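Side-chain contact in FixK2 protein (Bradyrhizobium japonicum, PDB 4I2O), which probably acts as a DNA-binding transcription factor of the CRP/FNR superfamily, linked to the control of nitrogen fixation: residues G140-R143 against H144-H148. The protein carries 1 engineered substitution. Residues are numbered along the deposited sequence; the frame is centred on the assembly and turned at random.
Sequences GELR and HAEDH
E146 lies back over the preceding turn of helix 128-154 and meets L142 one turn earlier; this is the long dimerisation helix of the CRP/FNR fold, between the cyclic nucleotide-binding-like barrel and the helix-turn-helix domain. The two side chains cross at a slant, OE2 of E146 lying 3.7 Å from CG of L142 and 3.8 Å from its CD1, a van der Waals contact of a carboxylate oxygen with hydrocarbon. In E146 CG stands anti to the carbonyl carbon (chi1 -69°), which sets it 3.2 Å from O of L142, and the extended chain beyond carries the carboxylate to the leucine. The amide of E146 donates to that same carbonyl oxygen over 2.8 Å, and three more i to i+4 bonds continue the ladder: H144 to G140, A145 to E141 and D147 to R143, the last nearly straight at 173°. Cut back to an alanine, position 146 would probably keep its backbone bond but leave CG and CD1 of L142 without the CG and carboxylate packed against them. On the exposed side R143 bends at its third torsion, and O of G140 lies 4.3 Å above one guanidinium face, offset toward the rim, a loose approach; NE remains 5.9 Å from OD2 of D147, too far for a salt bridge. D147 instead has a long, weak ion pair with K73 of the second subunit. A145 packs on A145, L142 on E141 and E146 on L102, all three partners of the second subunit. NE2 of H148 hydrogen-bonds to O of Y190, and the two rings stack, tying the helix to the DNA-binding domain. H144 gives NE2 to a hydrogen bond with OE2 of E167, while its CB stays 3.6 Å from O of E141.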
ATOM      1  N   GLY A 140       4.932  -8.421  -5.291  1.00 19.89           N
ATOM      2  CA  GLY A 140       4.556  -7.530  -6.391  1.00 20.86           C
ATOM      3  C   GLY A 140       3.349  -6.712  -6.011  1.00 23.32           C
ATOM      4  O   GLY A 140       3.255  -5.544  -6.425  1.00 20.27           O
ATOM      5  N   GLU A 141       2.415  -7.306  -5.252  1.00 22.70           N
ATOM      6  CA  GLU A 141       1.266  -6.541  -4.721  1.00 20.06           C
ATOM      7  C   GLU A 141       1.713  -5.440  -3.781  1.00 17.11           C
ATOM      8  O   GLU A 141       1.196  -4.305  -3.816  1.00 18.72           O
ATOM      9  CB  GLU A 141       0.341  -7.481  -3.942  1.00 16.57           C
ATOM     10  CG  GLU A 141      -0.377  -8.468  -4.906  1.00 19.09           C
ATOM     11  CD  GLU A 141      -1.277  -9.439  -4.121  1.00 37.75           C
ATOM     12  OE1 GLU A 141      -2.272  -8.981  -3.526  1.00 50.45           O
ATOM     13  OE2 GLU A 141      -0.981 -10.637  -4.113  1.00 44.99           O
ATOM     14  N   LEU A 142       2.704  -5.756  -2.935  1.00 15.10           N
ATOM     15  CA  LEU A 142       3.276  -4.763  -2.032  1.00 16.92           C
ATOM     16  C   LEU A 142       3.944  -3.586  -2.799  1.00 15.39           C
ATOM     17  O   LEU A 142       3.772  -2.384  -2.414  1.00 16.68           O
ATOM     18  CB  LEU A 142       4.253  -5.445  -1.077  1.00 14.28           C
ATOM     19  CG  LEU A 142       4.981  -4.497  -0.090  1.00 20.58           C
ATOM     20  CD1 LEU A 142       4.026  -3.717   0.847  1.00 20.81           C
ATOM     21  CD2 LEU A 142       6.013  -5.318   0.743  1.00 19.97           C
ATOM     22  N   ARG A 143       4.694  -3.887  -3.844  1.00 16.77           N
ATOM     23  CA  ARG A 143       5.362  -2.855  -4.618  1.00 22.97           C
ATOM     24  C   ARG A 143       4.280  -1.966  -5.234  1.00 20.52           C
ATOM     25  O   ARG A 143       4.380  -0.744  -5.183  1.00 15.93           O
ATOM     26  CB  ARG A 143       6.207  -3.484  -5.709  1.00 25.38           C
ATOM     27  CG  ARG A 143       6.910  -2.486  -6.632  1.00 25.45           C
ATOM     28  CD  ARG A 143       7.854  -3.219  -7.620  1.00 64.74           C
ATOM     29  NE  ARG A 143       7.121  -4.136  -8.501  1.00 67.70           N
ATOM     30  CZ  ARG A 143       7.154  -5.474  -8.443  1.00 66.50           C
ATOM     31  NH1 ARG A 143       7.917  -6.125  -7.542  1.00 66.92           N
ATOM     32  NH2 ARG A 143       6.412  -6.171  -9.305  1.00 60.34           N
ATOM     33  N   HIS A 144       3.225  -2.574  -5.787  1.00 17.91           N
ATOM     34  CA  HIS A 144       2.142  -1.737  -6.321  1.00 18.32           C
ATOM     35  C   HIS A 144       1.505  -0.820  -5.254  1.00 19.18           C
ATOM     36  O   HIS A 144       1.267   0.361  -5.533  1.00 18.17           O
ATOM     37  CB  HIS A 144       1.069  -2.635  -6.949  1.00 16.43           C
ATOM     38  CG  HIS A 144       0.075  -1.889  -7.802  1.00 20.13           C
ATOM     39  ND1 HIS A 144      -1.025  -1.281  -7.265  1.00 21.24           N
ATOM     40  CD2 HIS A 144       0.019  -1.683  -9.147  1.00 24.52           C
ATOM     41  CE1 HIS A 144      -1.718  -0.677  -8.248  1.00 20.31           C
ATOM     42  NE2 HIS A 144      -1.111  -0.922  -9.390  1.00 22.73           N
ATOM     43  N   ALA A 145       1.272  -1.349  -4.044  1.00 15.67           N
ATOM     44  CA  ALA A 145       0.616  -0.615  -2.981  1.00 19.10           C
ATOM     45  C   ALA A 145       1.537   0.491  -2.496  1.00 17.14           C
ATOM     46  O   ALA A 145       1.036   1.604  -2.211  1.00 17.03           O
ATOM     47  CB  ALA A 145       0.193  -1.566  -1.787  1.00 17.03           C
ATOM     48  N   GLU A 146       2.838   0.218  -2.404  1.00 16.11           N
ATOM     49  CA  GLU A 146       3.819   1.289  -2.027  1.00 17.47           C
ATOM     50  C   GLU A 146       3.795   2.471  -2.997  1.00 20.00           C
ATOM     51  O   GLU A 146       3.720   3.663  -2.601  1.00 18.45           O
ATOM     52  CB  GLU A 146       5.249   0.712  -1.930  1.00 24.46           C
ATOM     53  CG  GLU A 146       5.410  -0.247  -0.717  1.00 26.15           C
ATOM     54  CD  GLU A 146       6.683  -1.084  -0.740  1.00 29.45           C
ATOM     55  OE1 GLU A 146       7.319  -1.258  -1.820  1.00 24.33           O
ATOM     56  OE2 GLU A 146       7.087  -1.544   0.359  1.00 29.21           O
ATOM     57  N   ASP A 147       3.835   2.170  -4.280  1.00 17.10           N
ATOM     58  CA  ASP A 147       3.749   3.238  -5.281  1.00 16.39           C
ATOM     59  C   ASP A 147       2.426   3.936  -5.143  1.00 18.05           C
ATOM     60  O   ASP A 147       2.348   5.191  -5.300  1.00 17.81           O
ATOM     61  CB  ASP A 147       3.843   2.644  -6.719  1.00 22.53           C
ATOM     62  CG  ASP A 147       5.248   2.190  -7.087  1.00 33.31           C
ATOM     63  OD1 ASP A 147       6.225   2.564  -6.393  1.00 36.39           O
ATOM     64  OD2 ASP A 147       5.381   1.467  -8.113  1.00 29.62           O
ATOM     65  N   HIS A 148       1.348   3.150  -4.927  1.00 17.68           N
ATOM     66  CA  HIS A 148       0.021   3.750  -4.843  1.00 17.92           C
ATOM     67  C   HIS A 148      -0.132   4.605  -3.579  1.00 20.07           C
ATOM     68  O   HIS A 148      -0.834   5.621  -3.612  1.00 17.94           O
ATOM     69  CB  HIS A 148      -1.079   2.719  -4.901  1.00 16.39           C
ATOM     70  CG  HIS A 148      -2.255   3.180  -5.652  1.00 20.93           C
ATOM     71  ND1 HIS A 148      -2.174   3.728  -6.929  1.00 20.86           N
ATOM     72  CD2 HIS A 148      -3.564   3.178  -5.322  1.00 21.11           C
ATOM     73  CE1 HIS A 148      -3.378   4.100  -7.304  1.00 24.22           C
ATOM     74  NE2 HIS A 148      -4.249   3.756  -6.357  1.00 20.85           N
TER